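Local atomic coordinates of vacuolar aminopeptidase 1 (Saccharomyces cerevisiae, PDB entry 5JGF), a protein that removes amino acids, preferably neutral or hydrophobic ones, from the N-terminus of peptides as a dodecameric zinc aminopeptidase of the yeast vacuole. Residues Lys253-Cys266 with Ile432-Ser446. Numbering follows the deposited sequence.
Sequences KHFLFAPRLDDRLC and IAQLSMHSIRAATGS. With ZN (zinc ion), chain L; ZN (zinc ion), chain K.
Asp262 and His438 meet at the dinuclear zinc centre of this M18 peptidase. With CG anti to the backbone N (chi1 178°), the Asp262 carboxylate is carried out to bridge the metals: Asp262 OD2 (2.0 Å) and His438 NE2 (2.1 Å) bind one zinc ion, and Asp262 OD1 the other. The imidazole turns its edge to OD2, its plane 14° from that of the carboxylate, while Met437 CG lies 3.4 Å from Asp262 OD2. Glu299 also binds the zinc ion held by His438, His91 and Asp344 bind the one held by Asp262 OD1, and a water bridges the two; a cis peptide bond follows Asp262.

Next to Asp262 in the chain, Leu261 puts CD1 on Ala442 CB (3.7 Å). Four residues on, Leu265 crosses Ile432 at about a right angle, CD2 against CG2, and the N-H of Ile432 points at Cys266 SG. Strands 255-258 and 442-445 run antiparallel: Leu256 exchanges two backbone hydrogen bonds with Thr444, and Ala258 two with Ala442. On one face of this ribbon the Phe257 ring sets its edge against Ala443 CB (3.6 Å); at its end Ser446 OG donates to Lys253 O over 2.8 Å.

The extended Arg441 lies alongside Pro259, one guanidinium face over Ala258 CA, and its NH1 bonds Lys245 O and forms a salt bridge with Asp131 of a second subunit. A methionine in its place would probably leave that aspartate without its mate and weaken the subunit contact. Strand 247-249 flanks 255-258 as the third strand, helix 7-21 packs on Leu261 and Leu265 through Phe15, and strand 339-347 borders Gln434 and Met437.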
loop_
_atom_site.group_PDB
_atom_site.type_symbol
_atom_site.label_atom_id
_atom_site.label_comp_id
_atom_site.label_asym_id
_atom_site.label_seq_id
_atom_site.Cartn_x
_atom_site.Cartn_y
_atom_site.Cartn_z
ATOM N N LYS D 253 -40.237 -28.486 -15.165
ATOM C CA LYS D 253 -40.211 -29.309 -13.959
ATOM C C LYS D 253 -39.030 -30.277 -13.910
ATOM O O LYS D 253 -39.158 -31.414 -13.453
ATOM C CB LYS D 253 -41.538 -30.066 -13.812
ATOM C CG LYS D 253 -42.732 -29.136 -13.657
ATOM C CD LYS D 253 -44.007 -29.876 -13.291
ATOM C CE LYS D 253 -45.135 -28.891 -13.022
ATOM N NZ LYS D 253 -46.401 -29.557 -12.603
ATOM N N HIS D 254 -37.875 -29.797 -14.362
ATOM C CA HIS D 254 -36.641 -30.580 -14.399
ATOM C C HIS D 254 -35.891 -30.569 -13.071
ATOM O O HIS D 254 -34.969 -31.362 -12.875
ATOM C CB HIS D 254 -35.691 -30.018 -15.457
ATOM C CG HIS D 254 -36.214 -30.106 -16.855
ATOM N ND1 HIS D 254 -36.149 -29.050 -17.738
ATOM C CD2 HIS D 254 -36.789 -31.129 -17.530
ATOM C CE1 HIS D 254 -36.660 -29.419 -18.900
ATOM N NE2 HIS D 254 -37.055 -30.677 -18.800
ATOM N N PHE D 255 -36.282 -29.673 -12.170
ATOM C CA PHE D 255 -35.592 -29.530 -10.892
ATOM C C PHE D 255 -36.406 -29.787 -9.636
ATOM O O PHE D 255 -37.636 -29.782 -9.649
ATOM C CB PHE D 255 -35.016 -28.114 -10.778
ATOM C CG PHE D 255 -34.064 -27.754 -11.879
ATOM C CD1 PHE D 255 -32.813 -28.354 -11.958
ATOM C CD2 PHE D 255 -34.422 -26.812 -12.841
ATOM C CE1 PHE D 255 -31.929 -28.021 -12.981
ATOM C CE2 PHE D 255 -33.542 -26.472 -13.869
ATOM C CZ PHE D 255 -32.296 -27.077 -13.937
ATOM N N LEU D 256 -35.675 -29.985 -8.542
ATOM C CA LEU D 256 -36.250 -30.192 -7.222
ATOM C C LEU D 256 -35.468 -29.241 -6.320
ATOM O O LEU D 256 -34.243 -29.337 -6.228
ATOM C CB LEU D 256 -36.063 -31.646 -6.763
ATOM C CG LEU D 256 -36.684 -32.061 -5.417
ATOM C CD1 LEU D 256 -36.831 -33.573 -5.365
ATOM C CD2 LEU D 256 -35.817 -31.583 -4.261
ATOM N N PHE D 257 -36.174 -28.303 -5.694
ATOM C CA PHE D 257 -35.551 -27.332 -4.800
ATOM C C PHE D 257 -35.922 -27.732 -3.381
ATOM O O PHE D 257 -37.095 -27.944 -3.079
ATOM C CB PHE D 257 -36.078 -25.914 -5.065
ATOM C CG PHE D 257 -36.008 -25.483 -6.510
ATOM C CD1 PHE D 257 -34.957 -25.883 -7.327
ATOM C CD2 PHE D 257 -36.972 -24.625 -7.033
ATOM C CE1 PHE D 257 -34.864 -25.435 -8.646
ATOM C CE2 PHE D 257 -36.888 -24.169 -8.351
ATOM C CZ PHE D 257 -35.833 -24.573 -9.157
ATOM N N ALA D 258 -34.932 -27.831 -2.507
ATOM C CA ALA D 258 -35.210 -28.222 -1.134
ATOM C C ALA D 258 -34.009 -27.988 -0.245
ATOM O O ALA D 258 -32.872 -27.944 -0.714
ATOM C CB ALA D 258 -35.611 -29.707 -1.077
ATOM N N PRO D 259 -34.251 -27.840 1.062
ATOM C CA PRO D 259 -33.152 -27.616 1.997
ATOM C C PRO D 259 -32.539 -28.929 2.464
ATOM O O PRO D 259 -33.141 -29.997 2.324
ATOM C CB PRO D 259 -33.831 -26.888 3.146
ATOM C CG PRO D 259 -35.168 -27.598 3.205
ATOM C CD PRO D 259 -35.556 -27.663 1.732
ATOM N N ARG D 260 -31.323 -28.828 2.990
ATOM C CA ARG D 260 -30.614 -29.963 3.563
ATOM C C ARG D 260 -30.420 -31.192 2.665
ATOM O O ARG D 260 -30.490 -32.324 3.141
ATOM C CB ARG D 260 -31.330 -30.344 4.870
ATOM C CG ARG D 260 -31.608 -29.118 5.772
ATOM C CD ARG D 260 -32.413 -29.441 7.036
ATOM N NE ARG D 260 -33.807 -29.811 6.775
ATOM C CZ ARG D 260 -34.816 -28.952 6.640
ATOM N NH1 ARG D 260 -36.044 -29.406 6.408
ATOM N NH2 ARG D 260 -34.613 -27.644 6.745
ATOM N N LEU D 261 -30.158 -30.970 1.377
ATOM C CA LEU D 261 -29.932 -32.076 0.441
ATOM C C LEU D 261 -28.647 -32.845 0.782
ATOM O O LEU D 261 -28.580 -34.058 0.642
ATOM C CB LEU D 261 -29.862 -31.553 -1.001
ATOM C CG LEU D 261 -31.116 -30.928 -1.617
ATOM C CD1 LEU D 261 -30.860 -30.639 -3.092
ATOM C CD2 LEU D 261 -32.300 -31.886 -1.472
ATOM N N ASP D 262 -27.625 -32.125 1.221
ATOM C CA ASP D 262 -26.353 -32.722 1.602
ATOM C C ASP D 262 -26.454 -33.127 3.080
ATOM O O ASP D 262 -26.521 -32.249 3.936
ATOM C CB ASP D 262 -25.257 -31.657 1.433
ATOM C CG ASP D 262 -23.871 -32.137 1.837
ATOM O OD1 ASP D 262 -23.701 -33.321 2.174
ATOM O OD2 ASP D 262 -22.924 -31.319 1.792
ATOM N N ASP D 263 -26.507 -34.422 3.410
ATOM C CA ASP D 263 -26.454 -35.554 2.475
ATOM C C ASP D 263 -27.708 -36.442 2.642
ATOM O O ASP D 263 -27.659 -37.657 2.455
ATOM C CB ASP D 263 -25.158 -36.351 2.763
ATOM C CG ASP D 263 -24.927 -37.518 1.805
ATOM O OD1 ASP D 263 -25.300 -37.417 0.618
ATOM O OD2 ASP D 263 -24.348 -38.546 2.229
ATOM N N ARG D 264 -28.835 -35.835 2.995
ATOM C CA ARG D 264 -30.064 -36.601 3.190
ATOM C C ARG D 264 -30.606 -37.082 1.850
ATOM O O ARG D 264 -31.436 -37.995 1.785
ATOM C CB ARG D 264 -31.084 -35.746 3.952
ATOM C CG ARG D 264 -30.649 -35.552 5.404
ATOM C CD ARG D 264 -31.338 -34.422 6.153
ATOM N NE ARG D 264 -30.687 -34.272 7.452
ATOM C CZ ARG D 264 -31.044 -33.400 8.389
ATOM N NH1 ARG D 264 -32.064 -32.582 8.182
ATOM N NH2 ARG D 264 -30.368 -33.336 9.532
ATOM N N LEU D 265 -30.117 -36.480 0.766
ATOM C CA LEU D 265 -30.528 -36.892 -0.580
ATOM C C LEU D 265 -30.009 -38.320 -0.825
ATOM O O LEU D 265 -30.768 -39.212 -1.218
ATOM C CB LEU D 265 -29.951 -35.925 -1.626
ATOM C CG LEU D 265 -30.152 -36.223 -3.115
ATOM C CD1 LEU D 265 -31.630 -36.465 -3.423
ATOM C CD2 LEU D 265 -29.619 -35.043 -3.924
ATOM N N CYS D 266 -28.716 -38.529 -0.592
ATOM C CA CYS D 266 -28.129 -39.859 -0.766
ATOM C C CYS D 266 -28.603 -40.810 0.330
ATOM O O CYS D 266 -28.822 -41.995 0.079
ATOM C CB CYS D 266 -26.599 -39.796 -0.732
ATOM S SG CYS D 266 -25.845 -39.185 -2.246
ATOM N N ILE D 432 -25.322 -38.447 -5.576
ATOM C CA ILE D 432 -26.251 -37.749 -6.443
ATOM C C ILE D 432 -25.763 -36.306 -6.428
ATOM O O ILE D 432 -25.590 -35.720 -5.360
ATOM C CB ILE D 432 -27.688 -37.832 -5.881
ATOM C CG1 ILE D 432 -28.117 -39.303 -5.789
ATOM C CG2 ILE D 432 -28.647 -37.041 -6.768
ATOM C CD1 ILE D 432 -29.455 -39.526 -5.093
ATOM N N ALA D 433 -25.517 -35.748 -7.609
ATOM C CA ALA D 433 -25.024 -34.383 -7.713
ATOM C C ALA D 433 -26.112 -33.353 -7.452
ATOM O O ALA D 433 -27.285 -33.584 -7.739
ATOM C CB ALA D 433 -24.410 -34.156 -9.093
ATOM N N GLN D 434 -25.713 -32.212 -6.903
ATOM C CA GLN D 434 -26.653 -31.139 -6.620
ATOM C C GLN D 434 -26.005 -29.782 -6.846
ATOM O O GLN D 434 -24.781 -29.658 -6.903
ATOM C CB GLN D 434 -27.139 -31.205 -5.168
ATOM C CG GLN D 434 -26.028 -31.035 -4.139
ATOM C CD GLN D 434 -26.556 -30.649 -2.773
ATOM O OE1 GLN D 434 -26.914 -29.489 -2.532
ATOM N NE2 GLN D 434 -26.619 -31.618 -1.872
ATOM N N LEU D 435 -26.845 -28.766 -6.981
ATOM C CA LEU D 435 -26.379 -27.398 -7.151
ATOM C C LEU D 435 -26.413 -26.765 -5.771
ATOM O O LEU D 435 -27.126 -27.238 -4.886
ATOM C CB LEU D 435 -27.329 -26.609 -8.055
ATOM C CG LEU D 435 -27.278 -26.812 -9.567
ATOM C CD1 LEU D 435 -28.477 -26.119 -10.207
ATOM C CD2 LEU D 435 -25.973 -26.250 -10.112
ATOM N N SER D 436 -25.623 -25.713 -5.589
ATOM C CA SER D 436 -25.628 -24.957 -4.344
ATOM C C SER D 436 -25.444 -25.753 -3.059
ATOM O O SER D 436 -26.164 -25.530 -2.085
ATOM C CB SER D 436 -26.939 -24.168 -4.255
ATOM O OG SER D 436 -27.218 -23.502 -5.479
ATOM N N MET D 437 -24.484 -26.667 -3.043
ATOM C CA MET D 437 -24.243 -27.451 -1.841
ATOM C C MET D 437 -23.960 -26.489 -0.679
ATOM O O MET D 437 -23.289 -25.471 -0.854
ATOM C CB MET D 437 -23.051 -28.386 -2.055
ATOM C CG MET D 437 -22.983 -29.527 -1.065
ATOM S SD MET D 437 -21.565 -30.575 -1.365
ATOM C CE MET D 437 -21.983 -31.274 -2.965
ATOM N N HIS D 438 -24.497 -26.818 0.492
ATOM C CA HIS D 438 -24.343 -26.030 1.717
ATOM C C HIS D 438 -25.149 -24.741 1.793
ATOM O O HIS D 438 -25.011 -23.967 2.743
ATOM C CB HIS D 438 -22.868 -25.741 2.006
ATOM C CG HIS D 438 -22.114 -26.939 2.492
ATOM N ND1 HIS D 438 -20.840 -26.861 3.013
ATOM C CD2 HIS D 438 -22.458 -28.249 2.536
ATOM C CE1 HIS D 438 -20.432 -28.071 3.357
ATOM N NE2 HIS D 438 -21.395 -28.929 3.078
ATOM N N SER D 439 -25.986 -24.496 0.796
ATOM C CA SER D 439 -26.852 -23.328 0.847
ATOM C C SER D 439 -27.965 -23.735 1.814
ATOM O O SER D 439 -28.041 -24.896 2.220
ATOM C CB SER D 439 -27.474 -23.047 -0.524
ATOM O OG SER D 439 -28.537 -22.111 -0.402
ATOM N N ILE D 440 -28.825 -22.799 2.190
ATOM C CA ILE D 440 -29.927 -23.148 3.075
ATOM C C ILE D 440 -31.013 -23.823 2.221
ATOM O O ILE D 440 -31.859 -24.557 2.735
ATOM C CB ILE D 440 -30.491 -21.906 3.803
ATOM C CG1 ILE D 440 -31.405 -22.360 4.947
ATOM C CG2 ILE D 440 -31.224 -20.996 2.822
ATOM C CD1 ILE D 440 -31.902 -21.237 5.833
ATOM N N ARG D 441 -30.981 -23.583 0.913
ATOM C CA ARG D 441 -31.947 -24.211 0.002
ATOM C C ARG D 441 -31.229 -24.556 -1.298
ATOM O O ARG D 441 -30.870 -23.673 -2.086
ATOM C CB ARG D 441 -33.135 -23.280 -0.264
ATOM C CG ARG D 441 -34.321 -23.951 -0.977
ATOM C CD ARG D 441 -35.497 -22.985 -1.065
ATOM N NE ARG D 441 -36.673 -23.518 -1.758
ATOM C CZ ARG D 441 -37.540 -24.386 -1.238
ATOM N NH1 ARG D 441 -38.578 -24.793 -1.956
ATOM N NH2 ARG D 441 -37.371 -24.855 -0.008
ATOM N N ALA D 442 -31.020 -25.852 -1.514
ATOM C CA ALA D 442 -30.302 -26.336 -2.685
ATOM C C ALA D 442 -31.194 -26.858 -3.804
ATOM O O ALA D 442 -32.418 -26.712 -3.762
ATOM C CB ALA D 442 -29.308 -27.422 -2.255
ATOM N N ALA D 443 -30.572 -27.466 -4.810
ATOM C CA ALA D 443 -31.322 -27.993 -5.943
ATOM C C ALA D 443 -30.647 -29.176 -6.622
ATOM O O ALA D 443 -29.424 -29.278 -6.652
ATOM C CB ALA D 443 -31.550 -26.887 -6.970
ATOM N N THR D 444 -31.464 -30.067 -7.170
ATOM C CA THR D 444 -30.964 -31.223 -7.897
ATOM C C THR D 444 -32.001 -31.521 -8.979
ATOM O O THR D 444 -32.973 -30.777 -9.120
ATOM C CB THR D 444 -30.770 -32.448 -6.958
ATOM O OG1 THR D 444 -30.154 -33.518 -7.686
ATOM C CG2 THR D 444 -32.101 -32.915 -6.385
ATOM N N GLY D 445 -31.789 -32.573 -9.762
ATOM C CA GLY D 445 -32.751 -32.898 -10.797
ATOM C C GLY D 445 -33.976 -33.551 -10.182
ATOM O O GLY D 445 -33.864 -34.275 -9.196
ATOM N N SER D 446 -35.151 -33.300 -10.755
ATOM C CA SER D 446 -36.376 -33.903 -10.231
ATOM C C SER D 446 -36.389 -35.430 -10.407
ATOM O O SER D 446 -37.116 -36.129 -9.702
ATOM C CB SER D 446 -37.601 -33.285 -10.908
ATOM O OG SER D 446 -37.531 -33.416 -12.317
HETATM ZN ZN ZN L . -21.548 -31.063 3.239
HETATM ZN ZN ZN K . -21.973 -34.284 2.361
HETATM O O HOH W 1 -29.678 -26.927 1.432
HETATM O O HOH W 2 -27.224 -28.746 0.739
HETATM O O HOH W 3 -21.201 -33.424 0.237
HETATM O O HOH W 4 -20.708 -32.988 3.313
#